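Side-chain contacts in putative dioxygenase (1H-3-hydroxy-4-oxoquinaldine 2,4-dioxygenase) (PDB 6RA3), which cleaves the ring of the Pseudomonas quinolone signal PQS with dioxygen, yielding N-octanoylanthranilate and carbon monoxide, on an alpha/beta-hydrolase fold: residues T27-G30 / R36-D39; A94-G99 / E244-G249; M118-I123 / Q254-E259. All coordinates share one frame; numbering follows the deposited sequence.

Contact 1. Residues T27-G30 / R36-D39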
ATOM      1  N   THR A  27     -16.803   9.331  -2.313  1.00 29.62           N
ATOM      2  CA  THR A  27     -17.054   8.236  -3.213  1.00 33.30           C
ATOM      3  C   THR A  27     -17.378   6.988  -2.402  1.00 38.33           C
ATOM      4  O   THR A  27     -16.786   6.730  -1.345  1.00 29.22           O
ATOM      5  CB  THR A  27     -15.881   7.966  -4.152  1.00 37.33           C
ATOM      6  OG1 THR A  27     -14.835   7.250  -3.478  1.00 31.39           O
ATOM      7  CG2 THR A  27     -15.347   9.266  -4.728  1.00 44.99           C
ATOM      8  N   LEU A  28     -18.366   6.253  -2.891  1.00 35.50           N
ATOM      9  CA  LEU A  28     -18.889   5.058  -2.238  1.00 35.45           C
ATOM     10  C   LEU A  28     -19.057   4.044  -3.343  1.00 36.00           C
ATOM     11  O   LEU A  28     -19.721   4.331  -4.345  1.00 31.52           O
ATOM     12  CB  LEU A  28     -20.215   5.329  -1.534  1.00 29.43           C
ATOM     13  CG  LEU A  28     -20.179   6.382  -0.435  1.00 34.69           C
ATOM     14  CD1 LEU A  28     -21.590   6.790  -0.058  1.00 33.09           C
ATOM     15  CD2 LEU A  28     -19.414   5.909   0.790  1.00 35.33           C
ATOM     16  N   SER A  29     -18.421   2.886  -3.181  1.00 31.83           N
ATOM     17  CA  SER A  29     -18.399   1.880  -4.220  1.00 32.03           C
ATOM     18  C   SER A  29     -19.581   0.924  -4.014  1.00 27.93           C
ATOM     19  O   SER A  29     -20.355   1.050  -3.063  1.00 27.81           O
ATOM     20  CB  SER A  29     -17.054   1.148  -4.222  1.00 42.36           C
ATOM     21  OG  SER A  29     -15.967   2.041  -4.452  1.00 32.37           O
ATOM     22  N   GLY A  30     -19.749   0.000  -4.949  1.00 29.81           N
ATOM     23  CA  GLY A  30     -20.739  -1.053  -4.835  1.00 47.43           C
ATOM     24  C   GLY A  30     -20.231  -2.190  -3.963  1.00 42.33           C
ATOM     25  O   GLY A  30     -19.218  -2.072  -3.271  1.00 37.64           O
ATOM     26  N   ARG A  36     -10.733   1.771  -5.641  1.00 28.56           N
ATOM     27  CA  ARG A  36     -10.263   1.711  -7.024  1.00 33.99           C
ATOM     28  C   ARG A  36     -11.388   1.814  -8.048  1.00 38.04           C
ATOM     29  O   ARG A  36     -11.105   1.986  -9.243  1.00 34.19           O
ATOM     30  CB  ARG A  36      -9.508   0.409  -7.310  1.00 38.69           C
ATOM     31  CG  ARG A  36      -8.357   0.070  -6.337  1.00 52.76           C
ATOM     32  CD  ARG A  36      -7.718  -1.304  -6.658  1.00 53.40           C
ATOM     33  NE  ARG A  36      -7.110  -1.290  -7.996  1.00 66.87           N
ATOM     34  CZ  ARG A  36      -5.804  -1.157  -8.256  1.00 70.90           C
ATOM     35  NH1 ARG A  36      -4.913  -1.035  -7.272  1.00 81.76           N
ATOM     36  NH2 ARG A  36      -5.377  -1.151  -9.522  1.00 56.26           N
ATOM     37  N   ALA A  37     -12.646   1.660  -7.635  1.00 32.90           N
ATOM     38  CA  ALA A  37     -13.750   1.943  -8.545  1.00 38.12           C
ATOM     39  C   ALA A  37     -13.721   3.395  -9.016  1.00 40.39           C
ATOM     40  O   ALA A  37     -14.376   3.727 -10.014  1.00 39.78           O
ATOM     41  CB  ALA A  37     -15.102   1.646  -7.885  1.00 32.99           C
ATOM     42  N   TYR A  38     -12.979   4.260  -8.317  1.00 32.03           N
ATOM     43  CA  TYR A  38     -12.959   5.694  -8.587  1.00 34.80           C
ATOM     44  C   TYR A  38     -11.577   6.193  -8.984  1.00 34.56           C
ATOM     45  O   TYR A  38     -11.363   7.402  -9.032  1.00 33.30           O
ATOM     46  CB  TYR A  38     -13.482   6.459  -7.381  1.00 33.48           C
ATOM     47  CG  TYR A  38     -14.962   6.228  -7.188  1.00 37.53           C
ATOM     48  CD1 TYR A  38     -15.896   7.020  -7.848  1.00 43.70           C
ATOM     49  CD2 TYR A  38     -15.429   5.200  -6.385  1.00 36.75           C
ATOM     50  CE1 TYR A  38     -17.251   6.821  -7.688  1.00 45.40           C
ATOM     51  CE2 TYR A  38     -16.798   4.987  -6.209  1.00 38.26           C
ATOM     52  CZ  TYR A  38     -17.703   5.802  -6.878  1.00 43.07           C
ATOM     53  OH  TYR A  38     -19.057   5.613  -6.736  1.00 37.20           O
ATOM     54  N   ASP A  39     -10.649   5.293  -9.323  1.00 37.36           N
ATOM     55  CA  ASP A  39      -9.345   5.728  -9.821  1.00 33.67           C
ATOM     56  C   ASP A  39      -9.494   6.605 -11.055  1.00 44.57           C
ATOM     57  O   ASP A  39      -8.756   7.581 -11.219  1.00 36.86           O
ATOM     58  CB  ASP A  39      -8.465   4.530 -10.168  1.00 34.28           C
ATOM     59  CG  ASP A  39      -7.780   3.916  -8.946  1.00 38.18           C
ATOM     60  OD1 ASP A  39      -7.817   4.536  -7.862  1.00 34.21           O
ATOM     61  OD2 ASP A  39      -7.218   2.813  -9.082  1.00 36.10           O
TER

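Contact 2. Residues A94-G99 / E244-G249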
ATOM      1  N   ALA A  94     -22.144   7.469  -5.424  1.00 37.75           N
ATOM      2  CA  ALA A  94     -22.357   6.069  -5.027  1.00 35.68           C
ATOM      3  C   ALA A  94     -22.657   5.172  -6.220  1.00 40.90           C
ATOM      4  O   ALA A  94     -23.558   5.463  -7.022  1.00 39.35           O
ATOM      5  CB  ALA A  94     -23.489   5.977  -4.007  1.00 34.39           C
ATOM      6  N   HIS A  95     -21.938   4.051  -6.313  1.00 40.20           N
ATOM      7  CA  HIS A  95     -22.090   3.139  -7.434  1.00 41.72           C
ATOM      8  C   HIS A  95     -23.121   2.059  -7.133  1.00 44.44           C
ATOM      9  O   HIS A  95     -23.079   1.421  -6.070  1.00 33.62           O
ATOM     10  CB  HIS A  95     -20.783   2.466  -7.801  1.00 42.21           C
ATOM     11  CG  HIS A  95     -20.935   1.475  -8.904  1.00 44.01           C
ATOM     12  ND1 HIS A  95     -21.013   0.118  -8.679  1.00 46.01           N
ATOM     13  CD2 HIS A  95     -21.066   1.645 -10.241  1.00 40.47           C
ATOM     14  CE1 HIS A  95     -21.148  -0.506  -9.832  1.00 44.80           C
ATOM     15  NE2 HIS A  95     -21.183   0.399 -10.794  1.00 43.46           N
ATOM     16  N   ALA A  96     -24.007   1.834  -8.105  1.00 39.27           N
ATOM     17  CA  ALA A  96     -25.095   0.869  -8.004  1.00 39.33           C
ATOM     18  C   ALA A  96     -25.612   0.785  -6.576  1.00 37.37           C
ATOM     19  O   ALA A  96     -26.035   1.786  -5.992  1.00 34.93           O
ATOM     20  CB  ALA A  96     -24.640  -0.499  -8.509  1.00 38.51           C
ATOM     21  N   HIS A  97     -25.558  -0.397  -5.983  1.00 41.76           N
ATOM     22  CA  HIS A  97     -26.301  -0.576  -4.753  1.00 43.01           C
ATOM     23  C   HIS A  97     -25.658   0.097  -3.553  1.00 35.38           C
ATOM     24  O   HIS A  97     -26.313   0.192  -2.512  1.00 33.33           O
ATOM     25  CB  HIS A  97     -26.559  -2.075  -4.580  1.00 44.69           C
ATOM     26  CG  HIS A  97     -27.378  -2.618  -5.710  1.00 45.23           C
ATOM     27  ND1 HIS A  97     -28.743  -2.424  -5.788  1.00 41.77           N
ATOM     28  CD2 HIS A  97     -27.016  -3.213  -6.871  1.00 43.18           C
ATOM     29  CE1 HIS A  97     -29.191  -2.951  -6.916  1.00 38.86           C
ATOM     30  NE2 HIS A  97     -28.165  -3.428  -7.593  1.00 36.63           N
ATOM     31  N   GLY A  98     -24.457   0.678  -3.694  1.00 36.02           N
ATOM     32  CA  GLY A  98     -24.031   1.659  -2.706  1.00 36.47           C
ATOM     33  C   GLY A  98     -24.979   2.844  -2.607  1.00 32.19           C
ATOM     34  O   GLY A  98     -25.046   3.498  -1.552  1.00 30.25           O
ATOM     35  N   GLY A  99     -25.749   3.112  -3.680  1.00 40.51           N
ATOM     36  CA  GLY A  99     -26.779   4.148  -3.625  1.00 34.08           C
ATOM     37  C   GLY A  99     -27.688   4.026  -2.423  1.00 35.03           C
ATOM     38  O   GLY A  99     -28.136   5.032  -1.862  1.00 30.61           O
ATOM     39  N   GLU A 244     -21.546   1.303 -22.533  1.00 44.59           N
ATOM     40  CA  GLU A 244     -21.857  -0.102 -22.745  1.00 42.34           C
ATOM     41  C   GLU A 244     -22.093  -0.858 -21.444  1.00 49.89           C
ATOM     42  O   GLU A 244     -22.724  -1.925 -21.472  1.00 43.88           O
ATOM     43  CB  GLU A 244     -20.735  -0.781 -23.521  1.00 47.02           C
ATOM     44  CG  GLU A 244     -20.499  -0.193 -24.922  1.00 52.51           C
ATOM     45  CD  GLU A 244     -19.168  -0.620 -25.500  1.00 65.26           C
ATOM     46  OE1 GLU A 244     -19.159  -1.159 -26.624  1.00 68.50           O
ATOM     47  OE2 GLU A 244     -18.132  -0.430 -24.817  1.00 65.42           O
ATOM     48  N   THR A 245     -21.659  -0.310 -20.304  1.00 42.49           N
ATOM     49  CA  THR A 245     -21.460  -1.112 -19.113  1.00 38.39           C
ATOM     50  C   THR A 245     -22.238  -0.530 -17.941  1.00 38.65           C
ATOM     51  O   THR A 245     -22.712   0.609 -17.962  1.00 41.46           O
ATOM     52  CB  THR A 245     -19.969  -1.211 -18.770  1.00 41.65           C
ATOM     53  OG1 THR A 245     -19.562  -0.034 -18.059  1.00 40.80           O
ATOM     54  CG2 THR A 245     -19.134  -1.353 -20.018  1.00 40.50           C
ATOM     55  N   HIS A 246     -22.354  -1.356 -16.913  1.00 40.51           N
ATOM     56  CA  HIS A 246     -22.871  -1.038 -15.590  1.00 46.39           C
ATOM     57  C   HIS A 246     -21.930  -0.129 -14.815  1.00 40.18           C
ATOM     58  O   HIS A 246     -22.247   0.225 -13.676  1.00 44.41           O
ATOM     59  CB  HIS A 246     -23.105  -2.391 -14.867  1.00 50.64           C
ATOM     60  CG  HIS A 246     -23.626  -2.316 -13.453  1.00 52.90           C
ATOM     61  ND1 HIS A 246     -24.743  -1.594 -13.089  1.00 46.47           N
ATOM     62  CD2 HIS A 246     -23.221  -2.960 -12.329  1.00 55.60           C
ATOM     63  CE1 HIS A 246     -24.980  -1.764 -11.799  1.00 48.02           C
ATOM     64  NE2 HIS A 246     -24.072  -2.591 -11.314  1.00 49.92           N
ATOM     65  N   PHE A 247     -20.792   0.268 -15.396  1.00 45.48           N
ATOM     66  CA  PHE A 247     -19.735   0.989 -14.678  1.00 51.02           C
ATOM     67  C   PHE A 247     -19.476   2.348 -15.326  1.00 41.82           C
ATOM     68  O   PHE A 247     -18.402   2.582 -15.894  1.00 40.83           O
ATOM     69  CB  PHE A 247     -18.452   0.159 -14.635  1.00 47.98           C
ATOM     70  CG  PHE A 247     -18.612  -1.138 -13.901  1.00 46.47           C
ATOM     71  CD1 PHE A 247     -18.803  -1.149 -12.532  1.00 41.33           C
ATOM     72  CD2 PHE A 247     -18.608  -2.344 -14.583  1.00 48.09           C
ATOM     73  CE1 PHE A 247     -18.978  -2.335 -11.857  1.00 42.78           C
ATOM     74  CE2 PHE A 247     -18.776  -3.538 -13.905  1.00 43.06           C
ATOM     75  CZ  PHE A 247     -18.960  -3.528 -12.550  1.00 42.65           C
ATOM     76  N   PRO A 248     -20.436   3.270 -15.248  1.00 39.43           N
ATOM     77  CA  PRO A 248     -20.225   4.574 -15.898  1.00 44.11           C
ATOM     78  C   PRO A 248     -19.065   5.360 -15.294  1.00 42.14           C
ATOM     79  O   PRO A 248     -18.317   6.018 -16.031  1.00 41.47           O
ATOM     80  CB  PRO A 248     -21.573   5.280 -15.705  1.00 44.14           C
ATOM     81  CG  PRO A 248     -22.222   4.611 -14.540  1.00 48.02           C
ATOM     82  CD  PRO A 248     -21.714   3.195 -14.522  1.00 46.71           C
ATOM     83  N   GLY A 249     -18.887   5.298 -13.970  1.00 40.49           N
ATOM     84  CA  GLY A 249     -17.762   5.972 -13.327  1.00 37.51           C
ATOM     85  C   GLY A 249     -16.395   5.495 -13.793  1.00 39.61           C
ATOM     86  O   GLY A 249     -15.420   6.250 -13.735  1.00 34.22           O
TER

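Contact 3. Residues M118-I123 / Q254-E259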
ATOM      1  N   MET A 118     -25.153  11.889  -5.895  1.00 33.69           N
ATOM      2  CA  MET A 118     -25.128  11.274  -7.216  1.00 33.31           C
ATOM      3  C   MET A 118     -25.111   9.755  -7.081  1.00 45.94           C
ATOM      4  O   MET A 118     -24.342   9.202  -6.282  1.00 32.69           O
ATOM      5  CB  MET A 118     -23.910  11.730  -8.021  1.00 34.18           C
ATOM      6  CG  MET A 118     -23.773  11.053  -9.360  1.00 48.16           C
ATOM      7  SD  MET A 118     -22.767  11.936 -10.593  1.00 48.19           S
ATOM      8  CE  MET A 118     -23.876  13.282 -10.860  1.00 55.38           C
ATOM      9  N   ILE A 119     -25.940   9.085  -7.885  1.00 45.34           N
ATOM     10  CA  ILE A 119     -26.023   7.628  -7.915  1.00 41.54           C
ATOM     11  C   ILE A 119     -25.753   7.165  -9.334  1.00 41.79           C
ATOM     12  O   ILE A 119     -26.225   7.777 -10.298  1.00 45.98           O
ATOM     13  CB  ILE A 119     -27.385   7.124  -7.398  1.00 41.69           C
ATOM     14  CG1 ILE A 119     -27.595   7.600  -5.949  1.00 47.10           C
ATOM     15  CG2 ILE A 119     -27.469   5.605  -7.493  1.00 53.20           C
ATOM     16  CD1 ILE A 119     -28.948   7.262  -5.342  1.00 53.92           C
ATOM     17  N   LEU A 120     -24.943   6.116  -9.455  1.00 42.37           N
ATOM     18  CA  LEU A 120     -24.513   5.545 -10.727  1.00 48.14           C
ATOM     19  C   LEU A 120     -25.163   4.170 -10.888  1.00 53.70           C
ATOM     20  O   LEU A 120     -24.887   3.256 -10.098  1.00 44.15           O
ATOM     21  CB  LEU A 120     -22.991   5.422 -10.784  1.00 57.07           C
ATOM     22  CG  LEU A 120     -22.086   6.619 -11.104  1.00 50.83           C
ATOM     23  CD1 LEU A 120     -22.610   7.925 -10.559  1.00 44.45           C
ATOM     24  CD2 LEU A 120     -20.702   6.323 -10.557  1.00 47.09           C
ATOM     25  N   ASP A 121     -26.041   4.044 -11.894  1.00 54.13           N
ATOM     26  CA  ASP A 121     -26.512   2.759 -12.440  1.00 48.71           C
ATOM     27  C   ASP A 121     -27.188   1.875 -11.390  1.00 46.85           C
ATOM     28  O   ASP A 121     -26.863   0.697 -11.251  1.00 50.97           O
ATOM     29  CB  ASP A 121     -25.356   2.018 -13.109  1.00 48.24           C
ATOM     30  CG  ASP A 121     -25.753   1.373 -14.432  1.00 51.59           C
ATOM     31  OD1 ASP A 121     -26.400   0.300 -14.425  1.00 48.18           O
ATOM     32  OD2 ASP A 121     -25.416   1.949 -15.491  1.00 52.07           O
ATOM     33  N   LEU A 122     -28.149   2.447 -10.662  1.00 44.99           N
ATOM     34  CA  LEU A 122     -28.939   1.742  -9.653  1.00 49.58           C
ATOM     35  C   LEU A 122     -30.351   1.489 -10.188  1.00 55.03           C
ATOM     36  O   LEU A 122     -31.027   2.426 -10.623  1.00 41.11           O
ATOM     37  CB  LEU A 122     -28.995   2.555  -8.353  1.00 41.78           C
ATOM     38  CG  LEU A 122     -29.926   2.080  -7.235  1.00 48.76           C
ATOM     39  CD1 LEU A 122     -29.594   0.644  -6.781  1.00 47.86           C
ATOM     40  CD2 LEU A 122     -29.879   3.039  -6.068  1.00 45.07           C
ATOM     41  N   ILE A 123     -30.788   0.223 -10.157  1.00 52.82           N
ATOM     42  CA  ILE A 123     -32.097  -0.163 -10.698  1.00 41.46           C
ATOM     43  C   ILE A 123     -33.190   0.604  -9.962  1.00 46.04           C
ATOM     44  O   ILE A 123     -33.375   0.453  -8.748  1.00 40.40           O
ATOM     45  CB  ILE A 123     -32.280  -1.691 -10.592  1.00 48.58           C
ATOM     46  CG1 ILE A 123     -31.330  -2.425 -11.545  1.00 47.50           C
ATOM     47  CG2 ILE A 123     -33.706  -2.129 -10.880  1.00 51.19           C
ATOM     48  CD1 ILE A 123     -31.534  -2.102 -13.012  1.00 47.99           C
ATOM     49  N   GLN A 254     -14.464  11.075 -16.936  1.00 45.04           N
ATOM     50  CA  GLN A 254     -14.554  12.534 -17.035  1.00 46.45           C
ATOM     51  C   GLN A 254     -16.011  13.001 -17.077  1.00 45.02           C
ATOM     52  O   GLN A 254     -16.410  13.939 -16.364  1.00 36.47           O
ATOM     53  CB  GLN A 254     -13.800  13.024 -18.268  1.00 48.22           C
ATOM     54  CG  GLN A 254     -14.026  14.501 -18.535  1.00 50.82           C
ATOM     55  CD  GLN A 254     -12.795  15.180 -19.083  1.00 66.48           C
ATOM     56  OE1 GLN A 254     -12.098  14.634 -19.948  1.00 66.58           O
ATOM     57  NE2 GLN A 254     -12.506  16.380 -18.573  1.00 63.31           N
ATOM     58  N   GLN A 255     -16.829  12.344 -17.902  1.00 44.12           N
ATOM     59  CA  GLN A 255     -18.225  12.737 -18.015  1.00 42.23           C
ATOM     60  C   GLN A 255     -18.932  12.629 -16.674  1.00 44.15           C
ATOM     61  O   GLN A 255     -19.681  13.536 -16.276  1.00 37.44           O
ATOM     62  CB  GLN A 255     -18.911  11.877 -19.078  1.00 50.02           C
ATOM     63  CG  GLN A 255     -18.184  11.927 -20.433  1.00 60.83           C
ATOM     64  CD  GLN A 255     -18.930  11.209 -21.560  1.00 54.59           C
ATOM     65  OE1 GLN A 255     -20.144  11.001 -21.483  1.00 56.50           O
ATOM     66  NE2 GLN A 255     -18.199  10.822 -22.610  1.00 50.98           N
ATOM     67  N   VAL A 256     -18.692  11.543 -15.938  1.00 38.72           N
ATOM     68  CA  VAL A 256     -19.400  11.395 -14.677  1.00 39.76           C
ATOM     69  C   VAL A 256     -18.874  12.407 -13.687  1.00 29.89           C
ATOM     70  O   VAL A 256     -19.639  12.968 -12.887  1.00 32.42           O
ATOM     71  CB  VAL A 256     -19.304   9.951 -14.132  1.00 37.85           C
ATOM     72  CG1 VAL A 256     -19.886   9.874 -12.716  1.00 37.98           C
ATOM     73  CG2 VAL A 256     -20.053   9.003 -15.024  1.00 41.56           C
ATOM     74  N   ALA A 257     -17.561  12.664 -13.720  1.00 29.69           N
ATOM     75  CA  ALA A 257     -17.001  13.665 -12.820  1.00 35.80           C
ATOM     76  C   ALA A 257     -17.612  15.024 -13.132  1.00 36.59           C
ATOM     77  O   ALA A 257     -18.097  15.734 -12.238  1.00 32.01           O
ATOM     78  CB  ALA A 257     -15.478  13.689 -12.946  1.00 36.07           C
ATOM     79  N   ALA A 258     -17.628  15.375 -14.415  1.00 34.56           N
ATOM     80  CA  ALA A 258     -18.349  16.560 -14.879  1.00 39.37           C
ATOM     81  C   ALA A 258     -19.754  16.639 -14.287  1.00 43.39           C
ATOM     82  O   ALA A 258     -20.162  17.692 -13.773  1.00 38.74           O
ATOM     83  CB  ALA A 258     -18.411  16.545 -16.398  1.00 39.62           C
ATOM     84  N   GLU A 259     -20.498  15.515 -14.310  1.00 39.01           N
ATOM     85  CA  GLU A 259     -21.865  15.523 -13.786  1.00 36.17           C
ATOM     86  C   GLU A 259     -21.888  15.845 -12.300  1.00 38.93           C
ATOM     87  O   GLU A 259     -22.761  16.590 -11.834  1.00 36.83           O
ATOM     88  CB  GLU A 259     -22.547  14.171 -14.023  1.00 43.24           C
ATOM     89  CG  GLU A 259     -22.938  13.884 -15.432  1.00 42.78           C
ATOM     90  CD  GLU A 259     -24.109  14.752 -15.924  1.00 46.72           C
ATOM     91  OE1 GLU A 259     -24.911  15.256 -15.103  1.00 43.73           O
ATOM     92  OE2 GLU A 259     -24.209  14.922 -17.153  1.00 52.04           O
TER

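Contact 1. Residues T27-G30 / R36-D39
A buried contact in which the Tyr38 ring lies against the end of central strand 24-28 joins this strand to the loop that follows it, with Thr27, Leu28 and Ser29 each meeting a different part of the tyrosine side chain. Thr27 sits over one face. Its CB stands 3.5 Å from the centroid of the Tyr38 ring and only 9° off the ring normal, a CH-pi contact placed almost exactly above the centre, while OG1 and CG2 spread outward from that point over the two flanks of the ring. The two side chains run past each other in opposite directions, and the phenol end arrives at the strand backbone. There Tyr38 OH donates to Leu28 O at 2.8 Å. The hydroxyl approaches from above the carbonyl plane, 48° out of it, and not along a lone pair; the same oxygen also serves the sheet pairing with strand 90-95.

Strand 24-28 lies between strands 51-54 and 90-95 in the mixed sheet of the alpha/beta-hydrolase fold, and the loop leaving it at this end is the one that in hydrolases of the family commonly helps to form the oxyanion hole. The chain turns back sharply here, with five residues and neither helix nor strand between the segments. Ser29 bridges the turn. Its OG lies in the plane of the Tyr38 ring, at the edge, 3.5 Å from CE2, and rests 3.6 Å from Ala37 CB; its hydrogen bond goes to the main-chain oxygen of Asp34, within the turn itself. With CG beside the backbone N (chi1 -69°), Tyr38 directs its ring inward across the sheet end, where it also touches Arg53, Ile93 and His95.

Contact 2. Residues A94-G99 / E244-G249
His95 uses its imidazole to grip the main chain of the active-site histidine: NE2 donates to His246 O, an unusual case of one histidine side chain holding the backbone of another. The bond measures 3.1 Å from His95 NE2 to His246 O, with 156° at the hydrogen. The oxygen lies near the plane of the donor ring, whereas the donor is tilted 28° from the carbonyl plane. A trans first torsion (chi1 177°) carries the His95 ring away from its strand and across to the loop before helix 248-251.

The Phe247 side chain comes across that of His95 at a slant, yet the ring planes are nearly parallel and slid apart, barely overlapping; the closest atoms, His95 NE2 and Phe247 CD1, are 3.3 Å apart. The His246 ring completes the aromatic cluster; it is set obliquely to His95, whose NE2 hovers over the rim of one of its faces. The loop is braced from within, because Thr245 OG1 accepts from Phe247 N at 2.9 Å in an ST turn, with Phe247 at the helix N-cap. His246 itself is held at three points: its carbonyl by His95, its ring by stacking on Trp155, and ND1 by a hydrogen bond to Asp121 OD1.

The other imidazole nitrogen, His246 NE2, meets Ala96 CB at 3.5 Å. Ala96 has a positive phi, and Gly98 N and Gly99 N close the bend onto His95 O and Ala96 O. His97, the substrate-binding histidine, comes next, its NE2 5.6 Å from His246 NE2. This sharp turn between strand 90-95 and helix 99-109 matches the nucleophile elbow of alpha/beta-hydrolases, Ala96 probably holding the nucleophile's position; the His-Asp pair recalls their triad, though Asp121 follows strand 116-120, one strand before the textbook acid.

Contact 3. Residues M118-I123 / Q254-E259
Met118 reaches from strand 116-120 to helix 253-266 by a chain that is extended at first and then folds at its tip. CG and SD continue outward from the strand, and the turn comes only at the last torsion (chi3 -69°), which lays the methyl against Glu259. Met118 CE rests 3.5 Å from Glu259 CB, and the two side chains cross at about a right angle. Met118 SD packs beside the helix backbone, 4.0 Å from Val256 O, and passes 4.1 Å from Val256 CG1.

Glu259 divides its side chain between two tasks. Its CB points to the strand and gives Met118 an apolar surface, but the chain bends at chi2 (-70°) and takes the carboxylate away from the contact. There the two oxygens find separate salt bridges, one with Arg211 and the other with Arg239, so the charge does not face the thioether.

Leu120 and Val256 meet tip to tip, Leu120 CD1 lying 4.0 Å from Val256 CG1. That valine branch stands trans to the backbone N (chi1 172°) and is shared, since it touches both the leucine methyl and the methionine sulfur. All the contacts across this interface are van der Waals.

The axes of 118-120 and 254-259 come within 10.5 Å at their closest and run roughly antiparallel, the usual layering of a helix on a sheet in this alpha/beta fold. Around the pair, Met118 also packs on neighbouring strand 209-214, Leu120 and Val256 both touch Pro248 of helix 248-251, and Ala257, on another side of helix 253-266, meets helix 42-48.

All three contacts are buried and belong to one sheet, taking in turn its neighbouring strands 24-28, 90-95 and 116-120. Contacts 1 and 2 lie at strand ends, where loops gather near the active site, and each uses an aromatic side chain that donates to a main-chain oxygen. Contact 3, farthest from the centre of the chain, is apolar helix-on-sheet packing with its one charged group bent aside into salt bridges. They touch directly: Leu28 O is 3.0 Å from His95 N, Ala96 N is 2.6 Å from Leu120 O, probably a hydrogen bond, and Asp121 of 118-123 serves contact 2. Contact 1 closes within a short loop, whereas contacts 2 and 3 bring the C-terminal region back to the sheet.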